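Long-range contacts in putative dehydratase (Mesorhizobium loti, PDB 2POZ), which is of unconfirmed function but probably acts as a lyase, a presumed dehydratase of the mandelate racemase/muconate lactonizing enzyme family: residues 13-17 against 340-346; 49-53 against 380-384; 126-132 against 153-159; 136-142 against 187-192; 309-315 against 333-338. All coordinates share one frame; numbering follows the deposited sequence.

Contact 1: 13-17 against 340-346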
# COMPACT_ATOMS: atom_id res chain seq x y z
N LEU A 13 16.25 -38.50 24.76
CA LEU A 13 15.38 -39.48 25.38
C LEU A 13 14.40 -40.21 24.47
O LEU A 13 14.09 -39.78 23.37
CB LEU A 13 14.55 -38.84 26.49
CG LEU A 13 15.16 -38.58 27.88
CD1 LEU A 13 16.30 -37.61 27.78
CD2 LEU A 13 14.07 -38.04 28.80
N LYS A 14 13.95 -41.34 24.99
CA LYS A 14 12.92 -42.15 24.35
C LYS A 14 11.94 -42.11 25.50
O LYS A 14 12.15 -42.74 26.53
CB LYS A 14 13.37 -43.59 24.11
CG LYS A 14 12.28 -44.44 23.44
CD LYS A 14 12.70 -45.89 23.22
CE LYS A 14 12.62 -46.70 24.50
NZ LYS A 14 12.79 -48.16 24.24
N SER A 15 10.88 -41.31 25.36
CA SER A 15 9.90 -41.19 26.43
C SER A 15 8.51 -41.34 25.85
O SER A 15 7.87 -40.34 25.48
CB SER A 15 10.05 -39.83 27.12
OG SER A 15 9.20 -39.73 28.24
N GLY A 16 8.04 -42.58 25.76
CA GLY A 16 6.73 -42.82 25.20
C GLY A 16 6.76 -42.45 23.72
O GLY A 16 7.69 -42.83 23.01
N ARG A 17 5.76 -41.70 23.27
CA ARG A 17 5.69 -41.31 21.87
C ARG A 17 6.61 -40.13 21.53
O ARG A 17 6.73 -39.76 20.37
CB ARG A 17 4.24 -40.93 21.50
CG ARG A 17 3.77 -39.58 22.07
CD ARG A 17 2.25 -39.44 21.95
NE ARG A 17 1.56 -40.24 22.96
CZ ARG A 17 0.28 -40.60 22.89
NH1 ARG A 17 -0.47 -40.25 21.85
NH2 ARG A 17 -0.26 -41.31 23.88
N ASP A 340 2.07 -43.02 28.65
CA ASP A 340 2.67 -43.87 27.62
C ASP A 340 3.61 -44.89 28.25
O ASP A 340 4.20 -44.62 29.29
CB ASP A 340 3.48 -43.05 26.63
CG ASP A 340 2.63 -42.22 25.70
OD1 ASP A 340 1.38 -42.30 25.78
OD2 ASP A 340 3.21 -41.49 24.88
N ASP A 341 3.75 -46.05 27.62
CA ASP A 341 4.68 -47.05 28.13
C ASP A 341 6.05 -46.42 27.90
O ASP A 341 6.28 -45.81 26.86
CB ASP A 341 4.62 -48.36 27.34
CG ASP A 341 3.25 -48.99 27.35
OD1 ASP A 341 2.52 -48.86 28.35
OD2 ASP A 341 2.92 -49.64 26.34
N GLY A 342 6.95 -46.57 28.86
CA GLY A 342 8.27 -46.01 28.70
C GLY A 342 8.39 -44.52 28.96
O GLY A 342 9.45 -43.94 28.72
N TYR A 343 7.32 -43.89 29.44
CA TYR A 343 7.39 -42.46 29.75
C TYR A 343 8.51 -42.27 30.77
O TYR A 343 8.62 -43.05 31.73
CB TYR A 343 6.08 -41.96 30.36
CG TYR A 343 6.22 -40.61 31.04
CD1 TYR A 343 6.38 -39.44 30.29
CD2 TYR A 343 6.22 -40.50 32.43
CE1 TYR A 343 6.55 -38.20 30.92
CE2 TYR A 343 6.39 -39.27 33.07
CZ TYR A 343 6.56 -38.12 32.31
OH TYR A 343 6.73 -36.91 32.93
N VAL A 344 9.33 -41.25 30.57
CA VAL A 344 10.43 -40.97 31.48
C VAL A 344 10.25 -39.66 32.23
O VAL A 344 10.24 -38.59 31.62
CB VAL A 344 11.78 -40.91 30.72
CG1 VAL A 344 12.90 -40.52 31.68
CG2 VAL A 344 12.06 -42.26 30.08
N GLU A 345 10.12 -39.74 33.55
CA GLU A 345 9.99 -38.54 34.37
C GLU A 345 11.40 -37.97 34.56
O GLU A 345 12.25 -38.61 35.18
CB GLU A 345 9.37 -38.88 35.72
CG GLU A 345 9.20 -37.66 36.62
CD GLU A 345 8.44 -36.54 35.93
OE1 GLU A 345 7.24 -36.74 35.62
OE2 GLU A 345 9.04 -35.47 35.69
N VAL A 346 11.64 -36.78 34.03
CA VAL A 346 12.96 -36.16 34.14
C VAL A 346 13.13 -35.29 35.38
O VAL A 346 14.24 -34.91 35.73
CB VAL A 346 13.28 -35.30 32.89
CG1 VAL A 346 13.16 -36.13 31.62
CG2 VAL A 346 12.34 -34.10 32.83
O HOH W 1 11.69 -45.02 28.18
O HOH W 2 9.58 -37.10 29.17
O HOH W 3 8.95 -45.16 25.48
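Charge pairing dominates one end of this contact, where Arg17 meets the Asp340 carboxylate side-on: NE bonds to OD2 at 2.8 Å and NH2 to OD1 at 2.7 Å, each oxygen using its syn lone pair. The two flat groups are nearly coplanar, 20° apart. Asp340 OD2 also accepts from Arg17 N at 3.0 Å, on its anti side, so three bonds hold the carboxylate. Among neutral hydrogen bonds, Val344 N reaches Ser15 OG in an almost straight line, 2.8 Å long; a chi1 of -174° turns the hydroxyl to that amide. Waters link Ser15 OG to Val344 O and Gly16 N to Asp341 O. Apolar contact closes the far end, where Leu13 CD2 lies 3.5 Å from Val346 CG1 and also touches Val344 CG1. Gly16 CA packs on Asp340 CB, too close for a side chain. The arrangement joins a loop of the N-terminal capping domain to the type II turn Asp340-Tyr343 of the barrel domain, an interdomain seam of the enolase superfamily fold.

Contact 2: 49-53 against 380-384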
# COMPACT_ATOMS: atom_id res chain seq x y z
N ALA A 49 19.69 -32.78 18.79
CA ALA A 49 20.78 -33.24 19.65
C ALA A 49 22.13 -32.85 19.03
O ALA A 49 23.03 -32.38 19.72
CB ALA A 49 20.71 -34.76 19.82
N GLY A 50 22.25 -33.05 17.72
CA GLY A 50 23.48 -32.71 17.03
C GLY A 50 23.79 -31.21 17.08
O GLY A 50 24.95 -30.81 17.22
N MSE A 51 22.75 -30.39 16.99
CA MSE A 51 22.92 -28.94 17.02
C MSE A 51 23.42 -28.47 18.37
O MSE A 51 24.32 -27.65 18.45
CB MSE A 51 21.61 -28.22 16.69
CG MSE A 51 21.76 -26.70 16.66
SE MSE A 51 23.02 -26.08 15.30
CE MSE A 51 24.68 -26.19 16.25
N ILE A 52 22.84 -28.99 19.45
CA ILE A 52 23.29 -28.59 20.77
C ILE A 52 24.77 -28.96 20.92
O ILE A 52 25.55 -28.19 21.47
CB ILE A 52 22.46 -29.26 21.87
CG1 ILE A 52 21.00 -28.80 21.74
CG2 ILE A 52 23.02 -28.90 23.26
CD1 ILE A 52 20.06 -29.47 22.73
N LYS A 53 25.14 -30.13 20.42
CA LYS A 53 26.53 -30.59 20.48
C LYS A 53 27.47 -29.62 19.76
O LYS A 53 28.48 -29.19 20.32
CB LYS A 53 26.66 -31.99 19.85
CG LYS A 53 28.06 -32.57 19.88
CD LYS A 53 28.08 -33.95 19.24
CE LYS A 53 29.44 -34.63 19.38
NZ LYS A 53 30.51 -33.89 18.65
N TRP A 380 23.63 -38.66 25.04
CA TRP A 380 23.92 -38.78 23.62
C TRP A 380 25.29 -38.18 23.26
O TRP A 380 25.93 -38.61 22.30
CB TRP A 380 22.82 -38.07 22.82
CG TRP A 380 22.87 -38.28 21.34
CD1 TRP A 380 22.38 -39.36 20.64
CD2 TRP A 380 23.38 -37.37 20.36
NE1 TRP A 380 22.55 -39.16 19.29
CE2 TRP A 380 23.16 -37.95 19.09
CE3 TRP A 380 24.00 -36.11 20.43
CZ2 TRP A 380 23.54 -37.32 17.90
CZ3 TRP A 380 24.37 -35.48 19.26
CH2 TRP A 380 24.14 -36.09 18.00
N ALA A 381 25.72 -37.18 24.01
CA ALA A 381 27.02 -36.57 23.76
C ALA A 381 27.45 -35.77 24.98
O ALA A 381 26.61 -35.26 25.72
CB ALA A 381 26.96 -35.67 22.52
N SER A 382 28.76 -35.67 25.17
CA SER A 382 29.36 -34.93 26.27
C SER A 382 30.45 -34.02 25.72
O SER A 382 31.25 -34.45 24.91
CB SER A 382 29.98 -35.88 27.29
OG SER A 382 28.98 -36.62 27.97
N CYS A 383 30.46 -32.77 26.16
CA CYS A 383 31.47 -31.81 25.70
C CYS A 383 32.17 -31.21 26.91
O CYS A 383 31.51 -30.62 27.78
CB CYS A 383 30.81 -30.69 24.89
SG CYS A 383 29.55 -31.25 23.72
N THR A 384 33.49 -31.36 26.98
CA THR A 384 34.27 -30.82 28.10
C THR A 384 35.51 -30.07 27.61
O THR A 384 36.25 -29.55 28.48
CB THR A 384 34.72 -31.94 29.06
OG1 THR A 384 35.42 -32.95 28.31
CG2 THR A 384 33.53 -32.58 29.77
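In the N-terminal capping domain of the enolase superfamily fold, an antiparallel sheet packs against helices, and this contact sets helix 45-59 beside the edge strand 379-383, which the far C-terminus of the chain contributes. The short segments run almost parallel, 5° apart, with axes 9.1 Å from each other, and no hydrogen bond crosses between them. Trp380 carries most of the meeting. Ala49 CB sits over one face of its indole as a CH-pi contact, 3.7 Å from the centroid of the six-membered ring. The outer end of the same ring reaches the helix backbone: Trp380 CZ3 is 3.4 Å from Ala49 O, and Trp380 CH2 packs against Gly50 CA. CG of Trp380 stands anti to the backbone N (chi1 -171°), swinging the indole to the helix. A classic beta bulge, in which Trp380 and Ala381 both face Ile10, lets these neighbours both direct their CB atoms at the helix. Trp380 also packs on Trp380 of the second subunit. Further along, Lys53 lays its extended aliphatic chain across the strand before bending at the end, where NZ pairs with Glu57 on its own helix. Cys383 SG lies 4.1 Å from Lys53 O, while Lys53 CD rests 3.9 Å from Ala381 CB.

Contact 3: 126-132 against 153-159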
# COMPACT_ATOMS: atom_id res chain seq x y z
N ALA A 126 -5.08 -24.15 32.20
CA ALA A 126 -4.56 -24.79 31.01
C ALA A 126 -5.65 -25.49 30.22
O ALA A 126 -6.71 -25.79 30.76
CB ALA A 126 -3.48 -25.81 31.40
N TYR A 127 -5.40 -25.72 28.94
CA TYR A 127 -6.34 -26.46 28.12
C TYR A 127 -5.64 -27.79 27.87
O TYR A 127 -4.42 -27.89 28.00
CB TYR A 127 -6.64 -25.72 26.80
CG TYR A 127 -5.48 -25.54 25.84
CD1 TYR A 127 -5.05 -26.58 25.02
CD2 TYR A 127 -4.85 -24.30 25.71
CE1 TYR A 127 -4.02 -26.39 24.09
CE2 TYR A 127 -3.82 -24.09 24.79
CZ TYR A 127 -3.41 -25.14 23.99
OH TYR A 127 -2.38 -24.95 23.09
N ALA A 128 -6.41 -28.83 27.56
CA ALA A 128 -5.82 -30.13 27.32
C ALA A 128 -5.65 -30.46 25.83
O ALA A 128 -6.50 -30.13 25.01
CB ALA A 128 -6.67 -31.22 28.00
N ASN A 129 -4.53 -31.09 25.50
CA ASN A 129 -4.24 -31.51 24.14
C ASN A 129 -3.79 -32.96 24.26
O ASN A 129 -3.61 -33.47 25.38
CB ASN A 129 -3.11 -30.66 23.53
CG ASN A 129 -3.08 -30.71 22.01
OD1 ASN A 129 -3.71 -31.58 21.39
ND2 ASN A 129 -2.35 -29.78 21.40
N GLY A 130 -3.60 -33.63 23.12
CA GLY A 130 -3.14 -35.02 23.13
C GLY A 130 -4.09 -36.06 23.69
O GLY A 130 -3.68 -37.18 23.99
N TRP A 131 -5.37 -35.72 23.81
CA TRP A 131 -6.36 -36.64 24.37
C TRP A 131 -7.13 -37.42 23.30
O TRP A 131 -8.04 -38.19 23.63
CB TRP A 131 -7.36 -35.87 25.23
CG TRP A 131 -7.90 -34.62 24.55
CD1 TRP A 131 -7.34 -33.38 24.54
CD2 TRP A 131 -9.07 -34.53 23.72
NE1 TRP A 131 -8.08 -32.52 23.77
CE2 TRP A 131 -9.15 -33.20 23.25
CE3 TRP A 131 -10.06 -35.45 23.33
CZ2 TRP A 131 -10.18 -32.76 22.41
CZ3 TRP A 131 -11.08 -35.01 22.49
CH2 TRP A 131 -11.13 -33.68 22.04
N TYR A 132 -6.77 -37.24 22.03
CA TYR A 132 -7.47 -37.89 20.92
C TYR A 132 -6.50 -38.66 20.01
O TYR A 132 -6.75 -38.82 18.81
CB TYR A 132 -8.19 -36.82 20.10
CG TYR A 132 -7.28 -35.68 19.71
CD1 TYR A 132 -6.60 -35.70 18.49
CD2 TYR A 132 -7.01 -34.64 20.60
CE1 TYR A 132 -5.66 -34.71 18.18
CE2 TYR A 132 -6.08 -33.65 20.30
CZ TYR A 132 -5.41 -33.69 19.09
OH TYR A 132 -4.46 -32.73 18.79
N TYR A 153 -10.53 -30.14 33.06
CA TYR A 153 -10.19 -29.14 32.04
C TYR A 153 -11.44 -28.43 31.56
O TYR A 153 -12.48 -29.06 31.35
CB TYR A 153 -9.48 -29.82 30.86
CG TYR A 153 -8.08 -30.28 31.18
CD1 TYR A 153 -7.02 -29.38 31.16
CD2 TYR A 153 -7.83 -31.59 31.60
CE1 TYR A 153 -5.74 -29.76 31.55
CE2 TYR A 153 -6.55 -31.99 31.99
CZ TYR A 153 -5.52 -31.07 31.96
OH TYR A 153 -4.27 -31.43 32.40
N GLY A 154 -11.35 -27.11 31.40
CA GLY A 154 -12.48 -26.34 30.93
C GLY A 154 -12.27 -25.94 29.48
O GLY A 154 -13.05 -25.18 28.90
N ALA A 155 -11.19 -26.45 28.89
CA ALA A 155 -10.86 -26.14 27.51
C ALA A 155 -10.08 -27.29 26.88
O ALA A 155 -9.22 -27.91 27.51
CB ALA A 155 -10.05 -24.85 27.47
N LEU A 156 -10.39 -27.56 25.62
CA LEU A 156 -9.75 -28.65 24.89
C LEU A 156 -9.31 -28.23 23.50
O LEU A 156 -10.04 -27.52 22.80
CB LEU A 156 -10.73 -29.82 24.75
CG LEU A 156 -11.43 -30.40 25.98
CD1 LEU A 156 -12.54 -31.34 25.52
CD2 LEU A 156 -10.43 -31.13 26.87
N LYS A 157 -8.12 -28.67 23.09
CA LYS A 157 -7.64 -28.38 21.74
C LYS A 157 -7.49 -29.70 21.01
O LYS A 157 -7.08 -30.70 21.60
CB LYS A 157 -6.28 -27.67 21.75
CG LYS A 157 -5.87 -27.23 20.33
CD LYS A 157 -4.64 -26.32 20.29
CE LYS A 157 -3.35 -27.11 20.23
NZ LYS A 157 -2.16 -26.19 20.25
N PHE A 158 -7.82 -29.71 19.72
CA PHE A 158 -7.69 -30.94 18.93
C PHE A 158 -7.53 -30.67 17.44
O PHE A 158 -7.92 -29.62 16.93
CB PHE A 158 -8.90 -31.86 19.18
CG PHE A 158 -10.22 -31.26 18.81
CD1 PHE A 158 -10.92 -31.70 17.69
CD2 PHE A 158 -10.79 -30.25 19.59
CE1 PHE A 158 -12.16 -31.16 17.35
CE2 PHE A 158 -12.03 -29.70 19.26
CZ PHE A 158 -12.71 -30.15 18.13
N TYR A 159 -6.92 -31.64 16.76
CA TYR A 159 -6.65 -31.59 15.33
C TYR A 159 -7.71 -32.50 14.70
O TYR A 159 -7.68 -33.71 14.88
CB TYR A 159 -5.24 -32.13 15.07
CG TYR A 159 -4.83 -32.23 13.62
CD1 TYR A 159 -4.64 -31.08 12.84
CD2 TYR A 159 -4.62 -33.48 13.02
CE1 TYR A 159 -4.23 -31.18 11.50
CE2 TYR A 159 -4.22 -33.59 11.69
CZ TYR A 159 -4.03 -32.43 10.94
OH TYR A 159 -3.60 -32.54 9.64
O HOH W 4 -9.03 -25.66 31.96
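The Tyr153 ring takes Ala128 CB over the centre of one face, a CH-pi contact 3.6 Å from the centroid, while Ala126 O lies at its edge. The Trp131 indole is sandwiched: Tyr132 CD2 covers one face and Leu156 CD2 the opposite one, nearer the rim, with Phe158 CB 3.6 Å from Trp131 CZ2. Tyr132 receives Phe158 CB over a face, and its OH donates to Asn129 OD1 in the carbonyl plane. Backbone bonds join Ala128 N to Ala155 O (3.0 Å) and Lys157 N to Ala128 O (2.9 Å), bracketing the single bridge between Ala128 and Leu156. Lys157 crosses the Tyr127 ring at a slant, its CB 3.5 Å from Tyr127 CE1, and bends at chi3 (87°) to bring NZ within 3.1 Å of Tyr127 OH. NZ also pairs with Glu231 and Glu332. The contact pairs the first two parallel strands of the modified TIM barrel, 123-128 and 155-158, joined by a beta-alpha-beta crossover through helices 138-144 and 146-150, as in the enolase superfamily.

Contact 4: 136-142 against 187-192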
# COMPACT_ATOMS: atom_id res chain seq x y z
N ASP A 136 -10.64 -41.59 15.40
CA ASP A 136 -10.81 -41.52 13.95
C ASP A 136 -12.25 -41.14 13.60
O ASP A 136 -12.49 -40.14 12.94
CB ASP A 136 -10.43 -42.85 13.30
CG ASP A 136 -10.55 -42.82 11.77
OD1 ASP A 136 -10.62 -41.72 11.18
OD2 ASP A 136 -10.56 -43.90 11.15
N THR A 137 -13.21 -41.95 14.04
CA THR A 137 -14.60 -41.66 13.75
C THR A 137 -15.09 -40.52 14.64
O THR A 137 -14.49 -40.22 15.67
CB THR A 137 -15.51 -42.87 14.02
OG1 THR A 137 -15.54 -43.12 15.43
CG2 THR A 137 -14.98 -44.11 13.29
N PRO A 138 -16.19 -39.86 14.25
CA PRO A 138 -16.70 -38.77 15.08
C PRO A 138 -17.01 -39.28 16.49
O PRO A 138 -16.69 -38.62 17.48
CB PRO A 138 -17.96 -38.34 14.34
CG PRO A 138 -17.56 -38.55 12.89
CD PRO A 138 -16.89 -39.91 12.95
N ASP A 139 -17.60 -40.47 16.58
CA ASP A 139 -17.94 -41.00 17.89
C ASP A 139 -16.73 -41.25 18.78
O ASP A 139 -16.82 -41.10 20.00
CB ASP A 139 -18.74 -42.29 17.77
CG ASP A 139 -19.37 -42.68 19.08
OD1 ASP A 139 -20.30 -41.96 19.53
OD2 ASP A 139 -18.94 -43.68 19.68
N GLU A 140 -15.61 -41.64 18.20
CA GLU A 140 -14.41 -41.87 19.00
C GLU A 140 -13.91 -40.53 19.54
O GLU A 140 -13.34 -40.47 20.63
CB GLU A 140 -13.33 -42.57 18.16
CG GLU A 140 -13.79 -43.95 17.68
CD GLU A 140 -12.78 -44.66 16.79
OE1 GLU A 140 -12.11 -43.98 15.98
OE2 GLU A 140 -12.68 -45.90 16.89
N PHE A 141 -14.14 -39.46 18.79
CA PHE A 141 -13.74 -38.14 19.26
C PHE A 141 -14.64 -37.80 20.44
O PHE A 141 -14.19 -37.24 21.43
CB PHE A 141 -13.87 -37.10 18.15
CG PHE A 141 -12.59 -36.88 17.38
CD1 PHE A 141 -11.68 -35.92 17.80
CD2 PHE A 141 -12.28 -37.67 16.28
CE1 PHE A 141 -10.47 -35.74 17.13
CE2 PHE A 141 -11.08 -37.51 15.60
CZ PHE A 141 -10.17 -36.54 16.03
N ALA A 142 -15.92 -38.17 20.34
CA ALA A 142 -16.88 -37.91 21.41
C ALA A 142 -16.48 -38.63 22.71
O ALA A 142 -16.55 -38.05 23.79
CB ALA A 142 -18.28 -38.34 20.99
N ARG A 187 -17.82 -33.34 11.24
CA ARG A 187 -18.55 -34.17 12.19
C ARG A 187 -17.72 -34.42 13.44
O ARG A 187 -18.27 -34.54 14.53
CB ARG A 187 -18.93 -35.51 11.54
CG ARG A 187 -19.93 -35.37 10.39
CD ARG A 187 -21.25 -34.79 10.87
NE ARG A 187 -22.11 -34.37 9.76
CZ ARG A 187 -23.30 -33.80 9.91
NH1 ARG A 187 -23.80 -33.57 11.12
NH2 ARG A 187 -23.99 -33.43 8.83
N ARG A 188 -16.40 -34.50 13.28
CA ARG A 188 -15.53 -34.71 14.43
C ARG A 188 -15.61 -33.50 15.36
O ARG A 188 -15.69 -33.65 16.58
CB ARG A 188 -14.08 -34.90 13.98
CG ARG A 188 -13.77 -36.24 13.33
CD ARG A 188 -12.35 -36.22 12.77
NE ARG A 188 -11.89 -37.52 12.29
CZ ARG A 188 -10.87 -37.69 11.45
NH1 ARG A 188 -10.21 -36.62 11.00
NH2 ARG A 188 -10.49 -38.91 11.08
N VAL A 189 -15.58 -32.30 14.78
CA VAL A 189 -15.65 -31.08 15.59
C VAL A 189 -17.02 -31.02 16.28
O VAL A 189 -17.11 -30.69 17.47
CB VAL A 189 -15.44 -29.81 14.72
CG1 VAL A 189 -15.52 -28.56 15.59
CG2 VAL A 189 -14.07 -29.87 14.04
N LYS A 190 -18.08 -31.34 15.55
CA LYS A 190 -19.42 -31.32 16.10
C LYS A 190 -19.60 -32.36 17.20
O LYS A 190 -20.27 -32.11 18.19
CB LYS A 190 -20.46 -31.55 14.99
CG LYS A 190 -21.91 -31.51 15.48
CD LYS A 190 -22.89 -31.58 14.32
CE LYS A 190 -24.33 -31.37 14.78
NZ LYS A 190 -24.80 -32.48 15.66
N ALA A 191 -18.98 -33.53 17.03
CA ALA A 191 -19.08 -34.58 18.04
C ALA A 191 -18.42 -34.12 19.33
O ALA A 191 -18.90 -34.41 20.43
CB ALA A 191 -18.41 -35.86 17.54
N VAL A 192 -17.31 -33.39 19.22
CA VAL A 192 -16.61 -32.88 20.39
C VAL A 192 -17.48 -31.85 21.12
O VAL A 192 -17.58 -31.87 22.34
CB VAL A 192 -15.25 -32.24 20.02
CG1 VAL A 192 -14.64 -31.53 21.23
CG2 VAL A 192 -14.29 -33.31 19.54
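Arg188 links two outer helices of the enolase-type barrel domain, and its side chain can be traced from root to guanidinium. CB lies over one face of the Phe141 ring, 4.2 Å from the centroid, a CH-pi contact offset toward the rim. CG continues past Phe141 CD2, and CD comes 3.4 Å from Phe141 CE2. The chain is extended from CG to NE (chi2 173°), which carries it along the ring to the loop before helix 138-144. There NE donates to Asp136 O at 2.8 Å, and NH2 shares that oxygen at 3.0 Å while also forming a salt bridge with Asp136 OD1. All three bonds lie close to the guanidinium plane, although the carboxylate is twisted 56° from it. The remaining nitrogen, NH1, bonds to Pro160 O and Ala162 O, so the buried group is held on several edges.

Thr137 and Glu140 form a capping box at the start of the first helix: Thr137 OG1 accepts from Glu140 N, and Glu140 OE1 accepts in return from Thr137 N and also from Asp136 N. The helices cross at -29° with axes 7.9 Å apart. Separately, Pro138 CG packs 3.6 Å from Arg187 CB, and Val192 CG2 touches Phe141 CB. Small Ala191 permits the closeness, its CB meeting Ala142 CB and sitting 3.3 Å from Pro138 O.

Contact 5: 309-315 against 333-338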
# COMPACT_ATOMS: atom_id res chain seq x y z
N CYS A 309 5.26 -28.92 24.50
CA CYS A 309 5.09 -30.36 24.35
C CYS A 309 6.44 -31.06 24.39
O CYS A 309 7.12 -31.19 23.38
CB CYS A 309 4.38 -30.70 23.04
SG CYS A 309 4.05 -32.48 22.87
N GLY A 310 6.83 -31.50 25.59
CA GLY A 310 8.09 -32.18 25.77
C GLY A 310 8.06 -32.89 27.11
O GLY A 310 7.05 -33.47 27.48
N SER A 311 9.16 -32.84 27.85
CA SER A 311 9.20 -33.49 29.15
C SER A 311 8.75 -32.48 30.22
O SER A 311 8.42 -31.33 29.92
CB SER A 311 10.62 -33.95 29.45
OG SER A 311 11.44 -32.84 29.78
N SER A 312 8.74 -32.93 31.48
CA SER A 312 8.36 -32.07 32.60
C SER A 312 9.28 -30.84 32.68
O SER A 312 8.88 -29.80 33.21
CB SER A 312 8.46 -32.84 33.91
OG SER A 312 7.57 -33.93 33.95
N LEU A 313 10.50 -30.96 32.19
CA LEU A 313 11.44 -29.84 32.24
C LEU A 313 10.94 -28.63 31.44
O LEU A 313 10.76 -27.55 32.01
CB LEU A 313 12.83 -30.26 31.73
CG LEU A 313 13.89 -29.14 31.67
CD1 LEU A 313 14.02 -28.47 33.03
CD2 LEU A 313 15.23 -29.72 31.23
N ILE A 314 10.71 -28.79 30.15
CA ILE A 314 10.24 -27.65 29.36
C ILE A 314 8.90 -27.11 29.84
O ILE A 314 8.63 -25.92 29.71
CB ILE A 314 10.17 -27.97 27.85
CG1 ILE A 314 9.98 -26.66 27.07
CG2 ILE A 314 9.02 -28.92 27.56
CD1 ILE A 314 10.47 -26.73 25.63
N GLU A 315 8.06 -27.97 30.42
CA GLU A 315 6.77 -27.51 30.93
C GLU A 315 7.01 -26.60 32.14
O GLU A 315 6.39 -25.54 32.27
CB GLU A 315 5.90 -28.69 31.37
CG GLU A 315 5.45 -29.60 30.24
CD GLU A 315 4.59 -30.76 30.73
OE1 GLU A 315 3.62 -30.49 31.48
OE2 GLU A 315 4.89 -31.92 30.37
N HIS A 333 -1.31 -28.31 28.00
CA HIS A 333 -0.84 -29.54 28.64
C HIS A 333 -1.33 -30.80 27.90
O HIS A 333 -2.43 -30.81 27.34
CB HIS A 333 -1.31 -29.56 30.10
CG HIS A 333 -0.73 -30.68 30.91
ND1 HIS A 333 0.63 -30.89 31.01
CD2 HIS A 333 -1.32 -31.63 31.66
CE1 HIS A 333 0.85 -31.93 31.80
NE2 HIS A 333 -0.32 -32.39 32.21
N TYR A 334 -0.49 -31.84 27.89
CA TYR A 334 -0.80 -33.12 27.25
C TYR A 334 -0.76 -34.19 28.35
O TYR A 334 0.16 -35.01 28.39
CB TYR A 334 0.25 -33.49 26.19
CG TYR A 334 0.34 -32.57 24.99
CD1 TYR A 334 -0.03 -33.01 23.72
CD2 TYR A 334 0.84 -31.27 25.11
CE1 TYR A 334 0.10 -32.18 22.59
CE2 TYR A 334 0.97 -30.43 24.00
CZ TYR A 334 0.61 -30.90 22.75
OH TYR A 334 0.76 -30.08 21.64
N PRO A 335 -1.76 -34.20 29.25
CA PRO A 335 -1.77 -35.19 30.33
C PRO A 335 -1.66 -36.66 29.92
O PRO A 335 -1.00 -37.44 30.60
CB PRO A 335 -3.06 -34.86 31.08
CG PRO A 335 -3.95 -34.33 30.01
CD PRO A 335 -3.02 -33.44 29.22
N ALA A 336 -2.28 -37.04 28.81
CA ALA A 336 -2.25 -38.43 28.35
C ALA A 336 -0.85 -38.99 28.05
O ALA A 336 -0.60 -40.18 28.23
CB ALA A 336 -3.15 -38.60 27.11
N PHE A 337 0.06 -38.13 27.61
CA PHE A 337 1.43 -38.55 27.28
C PHE A 337 2.19 -39.14 28.46
O PHE A 337 3.07 -39.99 28.29
CB PHE A 337 2.22 -37.38 26.69
CG PHE A 337 1.77 -36.96 25.31
CD1 PHE A 337 0.53 -37.37 24.81
CD2 PHE A 337 2.57 -36.15 24.52
CE1 PHE A 337 0.10 -36.98 23.55
CE2 PHE A 337 2.15 -35.75 23.26
CZ PHE A 337 0.92 -36.17 22.77
N LYS A 338 1.86 -38.69 29.66
CA LYS A 338 2.53 -39.18 30.86
C LYS A 338 2.22 -40.65 31.14
O LYS A 338 2.91 -41.29 31.94
CB LYS A 338 2.15 -38.32 32.06
CG LYS A 338 3.03 -37.07 32.27
CD LYS A 338 2.99 -36.12 31.08
CE LYS A 338 3.66 -34.79 31.41
NZ LYS A 338 5.14 -34.89 31.61
O HOH W 5 2.25 -28.67 30.36
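His333, at the end of strand 331-333, presents the edge of its imidazole to Glu315, ND1 lying 3.1 Å from OE1 with the carboxylate plane turned 53° to the ring; a water also lies between this pair. Its ring also meets Phe358 edge-to-face. Tyr334 next offers a ring face to Cys309: SG sits over its centre, 3.8 Å from the centroid, a sulfur-aromatic contact. With SG opposite the backbone N (chi1 -177°), the thiol reaches over the ring, while Cys309 CB packs 3.6 Å from Tyr334 CE2. Beyond strand 331-333, which lies beside the first barrel strand 123-128, the chain leaves the enolase-type barrel and enters a 3-10 turn near the start of helix 312-324, where Ser311 is the N-cap and accepts from Leu313 N. Phe337 touches the same sulfur obliquely, CE2 3.8 Å from Cys309 SG. Lys338, bent at chi2 and chi4, comes from the opposite direction to Glu315 and forms a salt bridge whose hydrogen bond, Lys338 NZ to Glu315 OE2 at 3.2 Å, is weak; the stronger partner of NZ is Tyr343 OH.

Overall arrangement
Contact 3 is the buried one, and its paired strand backbones and packed rings differ from the helix packing of contact 4, farther out, whose polar grip comes from a single arginine. The two share an apolar layer, Phe158 touching Val192 and Tyr132 touching Phe141. Contact 5 lies nearest the centre of the chain and joins contact 3 through backbone bonds between His333 and both Tyr127 and Asn129. It also meets contact 1, where Ser312 bonds Glu345 and Lys338 bonds Tyr343. Contact 1, partly buried, relies on a salt bridge and waters between domains. Contact 2 is apolar, lies in the capping domain, and is separated from contact 4 by about 43 Å between centres.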